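Local coordinates for protein glycoside hydrolase family 31 (Trueperella pyogenes, PDB 5I0F) that breaks down cycloalternan, a cyclic glucose oligosaccharide, as a family 31 glycoside hydrolase that works through a covalent glycosyl-enzyme intermediate, at residues I2-P6 / Y107-A111; S16-L20 / T32-T36; N302-T306 / H595-L601; G564-P570 / L601-T605. All coordinates share one frame; numbering follows the deposited sequence.

Interaction 1. Residues I2-P6 / Y107-A111; sequences ITHRP and YYFEA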
loop_
_atom_site.group_PDB
_atom_site.type_symbol
_atom_site.label_atom_id
_atom_site.label_comp_id
_atom_site.label_asym_id
_atom_site.label_seq_id
_atom_site.Cartn_x
_atom_site.Cartn_y
_atom_site.Cartn_z
ATOM N N ILE A 2 34.049 3.625 11.067
ATOM C CA ILE A 2 32.899 3.958 11.913
ATOM C C ILE A 2 31.801 4.524 11.024
ATOM O O ILE A 2 32.064 5.386 10.177
ATOM C CB ILE A 2 33.275 5.005 12.987
ATOM C CG1 ILE A 2 34.404 4.471 13.887
ATOM C CG2 ILE A 2 32.047 5.389 13.808
ATOM C CD1 ILE A 2 34.968 5.502 14.865
ATOM N N THR A 3 30.579 4.020 11.197
ATOM C CA THR A 3 29.419 4.543 10.494
ATOM C C THR A 3 28.450 5.196 11.478
ATOM O O THR A 3 28.026 4.587 12.463
ATOM C CB THR A 3 28.698 3.420 9.714
ATOM O OG1 THR A 3 29.610 2.851 8.778
ATOM C CG2 THR A 3 27.481 3.943 8.946
ATOM N N HIS A 4 28.119 6.443 11.195
ATOM C CA HIS A 4 27.047 7.135 11.880
ATOM C C HIS A 4 26.256 7.904 10.840
ATOM O O HIS A 4 26.821 8.659 10.074
ATOM C CB HIS A 4 27.586 8.089 12.931
ATOM C CG HIS A 4 26.526 8.917 13.585
ATOM N ND1 HIS A 4 25.695 8.420 14.561
ATOM C CD2 HIS A 4 26.149 10.201 13.384
ATOM C CE1 HIS A 4 24.872 9.372 14.961
ATOM N NE2 HIS A 4 25.127 10.462 14.261
ATOM N N ARG A 5 24.950 7.652 10.799
ATOM C CA ARG A 5 24.017 8.400 9.954
ATOM C C ARG A 5 22.948 8.925 10.896
ATOM O O ARG A 5 22.200 8.133 11.451
ATOM C CB ARG A 5 23.345 7.474 8.941
ATOM C CG ARG A 5 24.255 6.909 7.857
ATOM C CD ARG A 5 23.466 5.989 6.924
ATOM N NE ARG A 5 23.021 4.770 7.602
ATOM C CZ ARG A 5 22.358 3.765 7.026
ATOM N NH1 ARG A 5 22.034 3.803 5.737
ATOM N NH2 ARG A 5 22.021 2.699 7.751
ATOM N N PRO A 6 22.871 10.246 11.099
ATOM C CA PRO A 6 21.941 10.802 12.087
ATOM C C PRO A 6 20.493 10.289 11.978
ATOM O O PRO A 6 19.836 10.101 12.985
ATOM C CB PRO A 6 21.984 12.301 11.777
ATOM C CG PRO A 6 23.337 12.532 11.234
ATOM C CD PRO A 6 23.640 11.315 10.418
ATOM N N TYR A 107 29.712 16.751 17.323
ATOM C CA TYR A 107 30.180 15.500 17.933
ATOM C C TYR A 107 30.907 14.627 16.934
ATOM O O TYR A 107 30.734 14.764 15.727
ATOM C CB TYR A 107 29.033 14.716 18.631
ATOM C CG TYR A 107 27.917 14.277 17.706
ATOM C CD1 TYR A 107 26.871 15.133 17.387
ATOM C CD2 TYR A 107 27.917 13.002 17.135
ATOM C CE1 TYR A 107 25.861 14.738 16.510
ATOM C CE2 TYR A 107 26.909 12.598 16.263
ATOM C CZ TYR A 107 25.875 13.464 15.956
ATOM O OH TYR A 107 24.883 13.073 15.073
ATOM N N TYR A 108 31.760 13.753 17.466
ATOM C CA TYR A 108 32.460 12.766 16.666
ATOM C C TYR A 108 32.735 11.529 17.499
ATOM O O TYR A 108 32.599 11.553 18.727
ATOM C CB TYR A 108 33.739 13.356 16.069
ATOM C CG TYR A 108 34.872 13.640 17.054
ATOM C CD1 TYR A 108 35.815 12.667 17.354
ATOM C CD2 TYR A 108 35.007 14.899 17.657
ATOM C CE1 TYR A 108 36.853 12.923 18.245
ATOM C CE2 TYR A 108 36.040 15.162 18.548
ATOM C CZ TYR A 108 36.956 14.167 18.828
ATOM O OH TYR A 108 37.969 14.397 19.704
ATOM N N PHE A 109 33.111 10.455 16.825
ATOM C CA PHE A 109 33.352 9.170 17.465
ATOM C C PHE A 109 34.801 8.756 17.310
ATOM O O PHE A 109 35.426 9.080 16.310
ATOM C CB PHE A 109 32.458 8.108 16.853
ATOM C CG PHE A 109 30.998 8.436 16.949
ATOM C CD1 PHE A 109 30.276 8.118 18.102
ATOM C CD2 PHE A 109 30.349 9.077 15.911
ATOM C CE1 PHE A 109 28.924 8.419 18.188
ATOM C CE2 PHE A 109 29.012 9.403 16.001
ATOM C CZ PHE A 109 28.296 9.070 17.139
ATOM N N GLU A 110 35.295 8.019 18.294
ATOM C CA GLU A 110 36.626 7.474 18.270
ATOM C C GLU A 110 36.582 6.026 18.751
ATOM O O GLU A 110 36.088 5.749 19.850
ATOM C CB GLU A 110 37.517 8.325 19.160
ATOM C CG GLU A 110 38.990 8.192 18.895
ATOM C CD GLU A 110 39.801 8.923 19.939
ATOM O OE1 GLU A 110 40.175 10.082 19.691
ATOM O OE2 GLU A 110 40.018 8.350 21.025
ATOM N N ALA A 111 37.102 5.105 17.937
ATOM C CA ALA A 111 37.117 3.681 18.271
ATOM C C ALA A 111 38.540 3.166 18.379
ATOM O O ALA A 111 39.432 3.678 17.706
ATOM C CB ALA A 111 36.377 2.888 17.201
#
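An aromatic cluster of H4, Y107 and F109 joins the loop just after strand 2-3 to strand 105-113 inside the N-terminal beta domain. The hydroxyl of Y107 meets the imidazole of H4 at its edge. H4 NE2 and Y107 OH are 2.7 Å apart and form a hydrogen bond in which either could be the donor. The bond is bent. The two rings stand almost perpendicular, planes 85° apart, in an offset edge-to-face pair with the edge of Y107 turned to the face of H4. F109 comes over one face of the same imidazole, off its centre. Its CE2 lies 3.5 Å from H4 CG. The planes of these two rings are 46° apart, so the pair is an oblique one. H4 holds CG anti to its own N (chi1 175°), and this puts one face of the imidazole against F109 CE2 and its NE2 edge at the hydroxyl of Y107. The other ring nitrogen, ND1, is hydrogen-bonded to G34 O, so both imidazole nitrogens have partners.

The two segments are not paired as strands. The CA atoms of I2 and F109 are 7.6 Å apart, and side chains fill the gap between strands 2-3 and 105-113, which belong to one antiparallel sheet but are not neighbours in it. Toward the chain start apolar side chains take over. I2 CD1 sits 3.8 Å from A111 CB, and I2 CG2 lies 4.1 Å from F109 CB. F124 of strand 118-126 adds a further ring beside H4 and Y107. F109 also packs on I33 and A35 of strand 31-37.

Interaction 2. Residues S16-L20 / T32-T36; sequences SLDQL and TIGAT
The 16-20 loop runs roughly antiparallel to strand 32-36 and joins it by one backbone hydrogen bond, G34 N to Q19 O at 2.8 Å. Just past it, L20 and I33 form an antiparallel non-hydrogen-bonded pair with CA atoms 4.8 Å apart. A CA-H...O contact runs from L20 CA to T32 O, 3.4 Å. At the other end the backbones are close but not hydrogen-bonded. L17 O is 3.2 Å from A35 N, yet the angle is too poor for a hydrogen bond. The backbones pack tightly at G34, whose CA makes a CA-H...O contact with L17 O.

L20 and I33 lie side by side and point the same way. L20 CD2 touches I33 CG1 at 3.8 Å. Farther along, T36 CG2 packs against L17 CB, also at 3.8 Å, and against D18 CB. T36 holds this methyl anti to its carbonyl carbon, which places it toward L17 and D18.

Side chains of the loop also hold its own shape. S16 OG donates to D18 OD1 at 2.7 Å, nearly along the C-O axis of the carboxylate. The amide of Q19 spans the turn: OE1 accepts from S16 N, and NE2 gives a nearly straight bond, 173°, to L20 O.

D18 OD2 forms a salt bridge with R5, and L20 packs on Y107 of strand 105-113. Strand 31-37 lies between strand 91-97, paired through I33 and A35, and the short strands 2-3 and 20-21.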
loop_
_atom_site.group_PDB
_atom_site.type_symbol
_atom_site.label_atom_id
_atom_site.label_comp_id
_atom_site.label_asym_id
_atom_site.label_seq_id
_atom_site.Cartn_x
_atom_site.Cartn_y
_atom_site.Cartn_z
ATOM N N SER A 16 17.833 2.070 13.143
ATOM C CA SER A 16 19.075 1.312 12.963
ATOM C C SER A 16 20.048 1.605 14.115
ATOM O O SER A 16 19.817 2.499 14.936
ATOM C CB SER A 16 19.709 1.618 11.592
ATOM O OG SER A 16 19.725 2.995 11.295
ATOM N N LEU A 17 21.144 0.854 14.166
ATOM C CA LEU A 17 22.114 0.979 15.257
ATOM C C LEU A 17 23.085 2.162 15.127
ATOM O O LEU A 17 23.897 2.394 16.029
ATOM C CB LEU A 17 22.918 -0.325 15.373
ATOM C CG LEU A 17 22.111 -1.545 15.795
ATOM C CD1 LEU A 17 22.951 -2.810 15.681
ATOM C CD2 LEU A 17 21.581 -1.385 17.212
ATOM N N ASP A 18 23.010 2.897 14.026
ATOM C CA ASP A 18 23.999 3.926 13.678
ATOM C C ASP A 18 23.425 5.363 13.674
ATOM O O ASP A 18 23.980 6.242 13.017
ATOM C CB ASP A 18 24.589 3.592 12.288
ATOM C CG ASP A 18 23.536 3.594 11.183
ATOM O OD1 ASP A 18 22.318 3.700 11.493
ATOM O OD2 ASP A 18 23.927 3.491 10.003
ATOM N N GLN A 19 22.330 5.600 14.408
ATOM C CA GLN A 19 21.593 6.864 14.318
ATOM C C GLN A 19 21.410 7.584 15.646
ATOM O O GLN A 19 21.742 7.055 16.700
ATOM C CB GLN A 19 20.236 6.661 13.647
ATOM C CG GLN A 19 19.213 5.859 14.432
ATOM C CD GLN A 19 17.868 5.879 13.727
ATOM O OE1 GLN A 19 17.569 5.021 12.879
ATOM N NE2 GLN A 19 17.089 6.909 14.008
ATOM N N LEU A 20 20.902 8.813 15.550
ATOM C CA LEU A 20 20.331 9.511 16.687
ATOM C C LEU A 20 18.863 9.111 16.902
ATOM O O LEU A 20 18.134 8.909 15.930
ATOM C CB LEU A 20 20.380 11.011 16.458
ATOM C CG LEU A 20 21.753 11.651 16.309
ATOM C CD1 LEU A 20 21.587 13.149 16.087
ATOM C CD2 LEU A 20 22.591 11.370 17.537
ATOM N N THR A 32 19.485 9.426 22.413
ATOM C CA THR A 32 20.282 8.206 22.271
ATOM C C THR A 32 21.156 8.348 21.034
ATOM O O THR A 32 20.665 8.727 19.971
ATOM C CB THR A 32 19.377 6.969 22.122
ATOM O OG1 THR A 32 18.542 6.881 23.271
ATOM C CG2 THR A 32 20.173 5.690 22.012
ATOM N N ILE A 33 22.443 8.031 21.183
ATOM C CA ILE A 33 23.424 8.189 20.114
ATOM C C ILE A 33 24.003 6.824 19.768
ATOM O O ILE A 33 24.627 6.190 20.620
ATOM C CB ILE A 33 24.567 9.122 20.555
ATOM C CG1 ILE A 33 24.003 10.495 20.937
ATOM C CG2 ILE A 33 25.590 9.280 19.439
ATOM C CD1 ILE A 33 24.984 11.390 21.638
ATOM N N GLY A 34 23.818 6.409 18.514
ATOM C CA GLY A 34 24.319 5.139 17.990
ATOM C C GLY A 34 25.375 5.284 16.896
ATOM O O GLY A 34 25.343 6.225 16.108
ATOM N N ALA A 35 26.315 4.346 16.870
ATOM C CA ALA A 35 27.304 4.227 15.789
ATOM C C ALA A 35 27.665 2.765 15.638
ATOM O O ALA A 35 27.529 1.998 16.587
ATOM C CB ALA A 35 28.545 5.062 16.092
ATOM N N THR A 36 28.094 2.374 14.440
ATOM C CA THR A 36 28.590 1.037 14.207
ATOM C C THR A 36 30.046 1.086 13.711
ATOM O O THR A 36 30.506 2.097 13.160
ATOM C CB THR A 36 27.741 0.262 13.181
ATOM O OG1 THR A 36 27.823 0.909 11.911
ATOM C CG2 THR A 36 26.279 0.189 13.621
#

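Interaction 3. Residues N302-T306 / H595-L601; sequences NEWNT and HHHELPL. With GLC (alpha-D-glucopyranose), chain C.
E303 reaches into the turn of 595-601 and binds its backbone with one carboxylate oxygen. OE1 accepts from H595 N at 2.8 Å and from H597 N at 2.9 Å. The two N-H groups arrive from opposite faces of the carboxylate plane. E303 has CG anti to its carbonyl carbon (chi1 -64°) and is extended beyond it, which carries the carboxylate into the turn.

On the way it runs past the H597 side chain in the opposite direction. CB lies over one face of the imidazole in a CH-pi contact, 4.0 Å from the ring centroid. The carboxylate is stacked nearly parallel to that ring, the planes 18° apart. N305 faces H597 from the far end: its OD1 is 3.2 Å from H597 CE1, with the amide tilted 40° to the ring.

Two waters bond to the imidazoles. One lies at the edge of H597, 2.9 Å from NE2, and donates to N302 O. The other joins H595 ND1 at 2.9 Å to E303 OE2 and E598 O. Within the turn, E598 N bonds back to H595 O.

N302 turns the other way, to the bound sugar. Its ND2 donates to O5 of a glucose at 2.9 Å and also bonds E330. Both loops follow barrel strands, 297-300 and 587-590. The contact joins the loops after the first and last strands of the TIM barrel, beside the glycan pocket.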
loop_
_atom_site.group_PDB
_atom_site.type_symbol
_atom_site.label_atom_id
_atom_site.label_comp_id
_atom_site.label_asym_id
_atom_site.label_seq_id
_atom_site.Cartn_x
_atom_site.Cartn_y
_atom_site.Cartn_z
ATOM N N ASN A 302 0.940 -17.193 -8.462
ATOM C CA ASN A 302 2.350 -16.938 -8.749
ATOM C C ASN A 302 3.084 -18.144 -9.381
ATOM O O ASN A 302 4.044 -17.949 -10.130
ATOM C CB ASN A 302 3.101 -16.439 -7.512
ATOM C CG ASN A 302 4.529 -16.026 -7.844
ATOM O OD1 ASN A 302 5.476 -16.836 -7.722
ATOM N ND2 ASN A 302 4.694 -14.811 -8.318
ATOM N N GLU A 303 2.615 -19.376 -9.107
ATOM C CA GLU A 303 3.277 -20.576 -9.627
ATOM C C GLU A 303 2.805 -20.995 -11.011
ATOM O O GLU A 303 3.172 -22.064 -11.472
ATOM C CB GLU A 303 3.194 -21.728 -8.601
ATOM C CG GLU A 303 3.957 -21.329 -7.349
ATOM C CD GLU A 303 4.187 -22.437 -6.352
ATOM O OE1 GLU A 303 5.091 -22.238 -5.522
ATOM O OE2 GLU A 303 3.471 -23.455 -6.344
ATOM N N TRP A 304 2.003 -20.160 -11.676
ATOM C CA TRP A 304 1.697 -20.387 -13.091
ATOM C C TRP A 304 2.814 -19.716 -13.885
ATOM O O TRP A 304 2.674 -18.570 -14.313
ATOM C CB TRP A 304 0.358 -19.791 -13.464
ATOM C CG TRP A 304 -0.776 -20.325 -12.659
ATOM C CD1 TRP A 304 -0.813 -21.481 -11.923
ATOM C CD2 TRP A 304 -2.061 -19.749 -12.565
ATOM N NE1 TRP A 304 -2.039 -21.628 -11.337
ATOM C CE2 TRP A 304 -2.826 -20.569 -11.702
ATOM C CE3 TRP A 304 -2.647 -18.602 -13.108
ATOM C CZ2 TRP A 304 -4.154 -20.293 -11.396
ATOM C CZ3 TRP A 304 -3.991 -18.328 -12.787
ATOM C CH2 TRP A 304 -4.711 -19.167 -11.938
ATOM N N ASN A 305 3.919 -20.434 -14.047
ATOM C CA ASN A 305 5.144 -19.843 -14.587
ATOM C C ASN A 305 5.561 -20.408 -15.945
ATOM O O ASN A 305 6.715 -20.266 -16.354
ATOM C CB ASN A 305 6.278 -19.883 -13.575
ATOM C CG ASN A 305 6.868 -21.267 -13.379
ATOM O OD1 ASN A 305 6.194 -22.290 -13.548
ATOM N ND2 ASN A 305 8.139 -21.303 -13.006
ATOM N N THR A 306 4.614 -21.030 -16.634
ATOM C CA THR A 306 4.821 -21.514 -17.989
ATOM C C THR A 306 3.527 -21.316 -18.722
ATOM O O THR A 306 2.447 -21.218 -18.102
ATOM C CB THR A 306 5.204 -23.028 -18.082
ATOM O OG1 THR A 306 4.106 -23.848 -17.672
ATOM C CG2 THR A 306 6.406 -23.363 -17.250
ATOM N N HIS A 595 5.646 -20.386 -3.561
ATOM C CA HIS A 595 5.916 -21.466 -2.589
ATOM C C HIS A 595 7.029 -22.421 -3.119
ATOM O O HIS A 595 7.077 -23.611 -2.758
ATOM C CB HIS A 595 4.576 -22.171 -2.357
ATOM C CG HIS A 595 4.610 -23.289 -1.367
ATOM N ND1 HIS A 595 4.043 -24.520 -1.634
ATOM C CD2 HIS A 595 5.108 -23.362 -0.110
ATOM C CE1 HIS A 595 4.195 -25.300 -0.581
ATOM N NE2 HIS A 595 4.849 -24.627 0.350
ATOM N N HIS A 596 7.930 -21.890 -3.964
ATOM C CA HIS A 596 9.055 -22.645 -4.546
ATOM C C HIS A 596 8.629 -23.921 -5.275
ATOM O O HIS A 596 9.386 -24.886 -5.341
ATOM C CB HIS A 596 10.112 -22.961 -3.451
ATOM C CG HIS A 596 10.745 -21.747 -2.855
ATOM N ND1 HIS A 596 11.895 -21.179 -3.371
ATOM C CD2 HIS A 596 10.397 -20.986 -1.791
ATOM C CE1 HIS A 596 12.219 -20.115 -2.659
ATOM N NE2 HIS A 596 11.324 -19.974 -1.697
ATOM N N HIS A 597 7.413 -23.917 -5.832
ATOM C CA HIS A 597 6.807 -25.091 -6.449
ATOM C C HIS A 597 6.908 -26.361 -5.579
ATOM O O HIS A 597 7.060 -27.463 -6.094
ATOM C CB HIS A 597 7.398 -25.303 -7.852
ATOM C CG HIS A 597 7.066 -24.187 -8.789
ATOM N ND1 HIS A 597 6.249 -24.351 -9.887
ATOM C CD2 HIS A 597 7.394 -22.873 -8.751
ATOM C CE1 HIS A 597 6.103 -23.187 -10.495
ATOM N NE2 HIS A 597 6.780 -22.274 -9.821
ATOM N N GLU A 598 6.796 -26.176 -4.265
ATOM C CA GLU A 598 6.791 -27.280 -3.310
ATOM C C GLU A 598 5.432 -27.940 -3.279
ATOM O O GLU A 598 4.458 -27.448 -3.862
ATOM C CB GLU A 598 7.181 -26.783 -1.905
ATOM C CG GLU A 598 8.658 -26.454 -1.808
ATOM C CD GLU A 598 9.042 -25.589 -0.633
ATOM O OE1 GLU A 598 8.233 -25.415 0.311
ATOM O OE2 GLU A 598 10.201 -25.100 -0.649
ATOM N N LEU A 599 5.368 -29.081 -2.611
ATOM C CA LEU A 599 4.114 -29.791 -2.441
ATOM C C LEU A 599 3.515 -29.434 -1.081
ATOM O O LEU A 599 4.282 -29.169 -0.145
ATOM C CB LEU A 599 4.365 -31.294 -2.517
ATOM C CG LEU A 599 4.986 -31.783 -3.826
ATOM C CD1 LEU A 599 5.242 -33.285 -3.729
ATOM C CD2 LEU A 599 4.080 -31.458 -5.009
ATOM N N PRO A 600 2.187 -29.415 -0.924
ATOM C CA PRO A 600 1.191 -29.562 -1.982
ATOM C C PRO A 600 0.977 -28.238 -2.711
ATOM O O PRO A 600 1.482 -27.199 -2.272
ATOM C CB PRO A 600 -0.068 -29.914 -1.197
ATOM C CG PRO A 600 0.081 -29.122 0.084
ATOM C CD PRO A 600 1.555 -29.165 0.389
ATOM N N LEU A 601 0.246 -28.285 -3.815
ATOM C CA LEU A 601 -0.085 -27.094 -4.606
ATOM C C LEU A 601 -0.841 -26.093 -3.750
ATOM O O LEU A 601 -1.741 -26.469 -2.998
ATOM C CB LEU A 601 -0.944 -27.476 -5.827
ATOM C CG LEU A 601 -1.184 -26.454 -6.949
ATOM C CD1 LEU A 601 0.149 -25.962 -7.508
ATOM C CD2 LEU A 601 -2.037 -27.088 -8.050
HETATM C C1 GLC C . 7.043 -12.896 -6.377
HETATM C C2 GLC C . 8.465 -13.010 -5.803
HETATM C C3 GLC C . 9.467 -12.216 -6.632
HETATM C C4 GLC C . 9.330 -12.571 -8.109
HETATM C C5 GLC C . 7.891 -12.340 -8.564
HETATM C C6 GLC C . 7.675 -12.670 -10.037
HETATM O O2 GLC C . 8.502 -12.542 -4.450
HETATM O O3 GLC C . 10.801 -12.476 -6.168
HETATM O O4 GLC C . 10.231 -11.761 -8.880
HETATM O O5 GLC C . 7.025 -13.167 -7.781
HETATM O O6 GLC C . 7.890 -14.057 -10.268
HETATM O O HOH W 1 6.523 -19.416 -10.187
HETATM O O HOH W 2 2.821 -25.007 -4.170
#

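Interaction 4. Residues G564-P570 / L601-T605; sequences GFSGPVP and LRDRT. With BGC (beta-D-glucopyranose), chain B.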
loop_
_atom_site.group_PDB
_atom_site.type_symbol
_atom_site.label_atom_id
_atom_site.label_comp_id
_atom_site.label_asym_id
_atom_site.label_seq_id
_atom_site.Cartn_x
_atom_site.Cartn_y
_atom_site.Cartn_z
ATOM N N GLY A 564 -7.268 -14.927 1.284
ATOM C CA GLY A 564 -5.838 -14.875 1.540
ATOM C C GLY A 564 -4.976 -15.636 0.522
ATOM O O GLY A 564 -5.379 -16.678 -0.034
ATOM N N PHE A 565 -3.775 -15.119 0.291
ATOM C CA PHE A 565 -2.867 -15.716 -0.690
ATOM C C PHE A 565 -1.709 -16.523 -0.106
ATOM O O PHE A 565 -1.073 -17.270 -0.857
ATOM C CB PHE A 565 -2.388 -14.664 -1.706
ATOM C CG PHE A 565 -1.039 -14.046 -1.429
ATOM C CD1 PHE A 565 -0.670 -13.575 -0.184
ATOM C CD2 PHE A 565 -0.178 -13.819 -2.483
ATOM C CE1 PHE A 565 0.580 -12.979 0.020
ATOM C CE2 PHE A 565 1.050 -13.212 -2.297
ATOM C CZ PHE A 565 1.436 -12.788 -1.044
ATOM N N SER A 566 -1.446 -16.368 1.197
ATOM C CA SER A 566 -0.224 -16.897 1.830
ATOM C C SER A 566 -0.532 -18.096 2.720
ATOM O O SER A 566 -1.547 -18.122 3.410
ATOM C CB SER A 566 0.456 -15.810 2.648
ATOM O OG SER A 566 1.628 -16.275 3.302
ATOM N N GLY A 567 0.369 -19.068 2.717
ATOM C CA GLY A 567 0.252 -20.268 3.552
ATOM C C GLY A 567 -0.561 -21.365 2.904
ATOM O O GLY A 567 -0.973 -21.249 1.734
ATOM N N PRO A 568 -0.791 -22.457 3.645
ATOM C CA PRO A 568 -1.685 -23.508 3.166
ATOM C C PRO A 568 -3.008 -22.922 2.650
ATOM O O PRO A 568 -3.403 -21.842 3.072
ATOM C CB PRO A 568 -1.912 -24.358 4.424
ATOM C CG PRO A 568 -0.628 -24.223 5.168
ATOM C CD PRO A 568 -0.196 -22.800 4.949
ATOM N N VAL A 569 -3.664 -23.613 1.726
ATOM C CA VAL A 569 -4.965 -23.117 1.237
ATOM C C VAL A 569 -5.937 -22.822 2.416
ATOM O O VAL A 569 -5.881 -23.490 3.450
ATOM C CB VAL A 569 -5.629 -24.059 0.216
ATOM C CG1 VAL A 569 -4.715 -24.276 -0.995
ATOM C CG2 VAL A 569 -6.008 -25.390 0.829
ATOM N N PRO A 570 -6.828 -21.828 2.254
ATOM C CA PRO A 570 -7.812 -21.561 3.280
ATOM C C PRO A 570 -8.692 -22.780 3.520
ATOM O O PRO A 570 -8.937 -23.548 2.590
ATOM C CB PRO A 570 -8.638 -20.412 2.679
ATOM C CG PRO A 570 -8.431 -20.519 1.227
ATOM C CD PRO A 570 -7.008 -20.933 1.100
ATOM N N LEU A 601 0.246 -28.285 -3.815
ATOM C CA LEU A 601 -0.085 -27.094 -4.606
ATOM C C LEU A 601 -0.841 -26.093 -3.750
ATOM O O LEU A 601 -1.741 -26.469 -2.998
ATOM C CB LEU A 601 -0.944 -27.476 -5.827
ATOM C CG LEU A 601 -1.184 -26.454 -6.949
ATOM C CD1 LEU A 601 0.149 -25.962 -7.508
ATOM C CD2 LEU A 601 -2.037 -27.088 -8.050
ATOM N N ARG A 602 -0.483 -24.814 -3.870
ATOM C CA ARG A 602 -1.106 -23.786 -3.050
ATOM C C ARG A 602 -2.034 -22.828 -3.811
ATOM O O ARG A 602 -2.477 -21.849 -3.250
ATOM C CB ARG A 602 -0.034 -23.062 -2.251
ATOM C CG ARG A 602 0.369 -23.874 -1.032
ATOM C CD ARG A 602 1.205 -23.077 -0.093
ATOM N NE ARG A 602 1.532 -23.805 1.126
ATOM C CZ ARG A 602 2.313 -23.303 2.075
ATOM N NH1 ARG A 602 2.849 -22.110 1.926
ATOM N NH2 ARG A 602 2.584 -24.007 3.160
ATOM N N ASP A 603 -2.367 -23.148 -5.063
ATOM C CA ASP A 603 -3.308 -22.342 -5.835
ATOM C C ASP A 603 -4.613 -22.148 -5.045
ATOM O O ASP A 603 -5.070 -23.086 -4.371
ATOM C CB ASP A 603 -3.656 -23.001 -7.189
ATOM C CG ASP A 603 -2.442 -23.178 -8.129
ATOM O OD1 ASP A 603 -1.295 -22.760 -7.771
ATOM O OD2 ASP A 603 -2.651 -23.711 -9.258
ATOM N N ARG A 604 -5.212 -20.956 -5.183
ATOM C CA ARG A 604 -6.523 -20.632 -4.632
ATOM C C ARG A 604 -7.642 -20.822 -5.659
ATOM O O ARG A 604 -8.716 -20.191 -5.579
ATOM C CB ARG A 604 -6.544 -19.215 -4.059
ATOM C CG ARG A 604 -6.234 -19.158 -2.567
ATOM C CD ARG A 604 -4.819 -19.610 -2.260
ATOM N NE ARG A 604 -4.466 -19.251 -0.894
ATOM C CZ ARG A 604 -3.483 -19.784 -0.162
ATOM N NH1 ARG A 604 -2.705 -20.772 -0.626
ATOM N NH2 ARG A 604 -3.292 -19.335 1.063
ATOM N N THR A 605 -7.395 -21.707 -6.616
ATOM C CA THR A 605 -8.444 -22.119 -7.542
ATOM C C THR A 605 -9.512 -22.919 -6.792
ATOM O O THR A 605 -9.209 -23.576 -5.814
ATOM C CB THR A 605 -7.892 -23.012 -8.646
ATOM O OG1 THR A 605 -7.228 -24.146 -8.050
ATOM C CG2 THR A 605 -6.916 -22.230 -9.540
HETATM C C2 BGC B . 2.466 -8.937 -4.287
HETATM C C3 BGC B . 1.999 -10.397 -4.427
HETATM C C4 BGC B . 2.824 -11.087 -5.509
HETATM C C5 BGC B . 4.327 -10.964 -5.217
HETATM C C6 BGC B . 5.113 -11.482 -6.415
HETATM C C1 BGC B . 3.823 -8.526 -4.914
HETATM O O2 BGC B . 1.963 -8.155 -3.185
HETATM O O3 BGC B . 0.601 -10.443 -4.729
HETATM O O4 BGC B . 2.456 -12.476 -5.612
HETATM O O5 BGC B . 4.763 -9.615 -4.910
HETATM O O6 BGC B . 6.504 -11.595 -6.099
HETATM O O HOH W 3 2.385 -19.436 0.759
#
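R604 pushes its guanidinium into the backbone of loop 564-570, and the tight part of the contact is built round it. NE donates to G564 O at 2.9 Å. NH1 and NH2 both grip G567 O, at 3.0 and 3.1 Å, end-on and with that oxygen in the guanidinium plane. NH1 has a second acceptor in R602 O, 2.8 Å away, met on a lone pair in the carbonyl plane. NH2 also bonds S535. The faces are filled as well: P570 CD and V569 CA lie over one, F565 O over the other. A bend at chi2 (65°) turns the arginine chain toward this group of carbonyls, which would probably suit its positive charge. Close by, V569 CG1 rests 3.6 Å from D603 O.

Both loops belong to the TIM barrel of family 31, following strands 558-561 and 587-590 at the catalytic end. At G567 phi is positive, 87°, which favours glycine. F565 reaches the glycan instead, its CE2 3.7 Å from C3 of a bound glucose.

The outer side is looser. The extended R602 side chain lies alongside P568, its guanidinium flat against the G567-P568 peptide, with NH2 3.5 Å from P568 CD. No direct hydrogen bond crosses here. A water bridges instead, accepting from G567 N and, at 3.0 Å, from R602 NH1. P568 is exposed.

How the interactions relate
Interactions 1 and 2 share the N-terminal beta domain, with centres about 8 Å apart. Interaction 2 is nested inside the chain loop that interaction 1 closes. They touch through H4 and G34, and through T3 and T36. Interaction 2 is buried and centred on a short backbone pairing; interaction 1 is partly buried and rests on rings and apolar side chains. Interactions 3 and 4 lie far from both, at the barrel rim near the sugars; the centres of interactions 1 and 3 are about 47 Å apart. They share L601 and touch where W304 NE1 bonds D603 OD2. Both set one charged side chain against backbone: a glutamate takes N-H groups in surface interaction 3, a buried arginine gives its N-H groups to carbonyls in interaction 4.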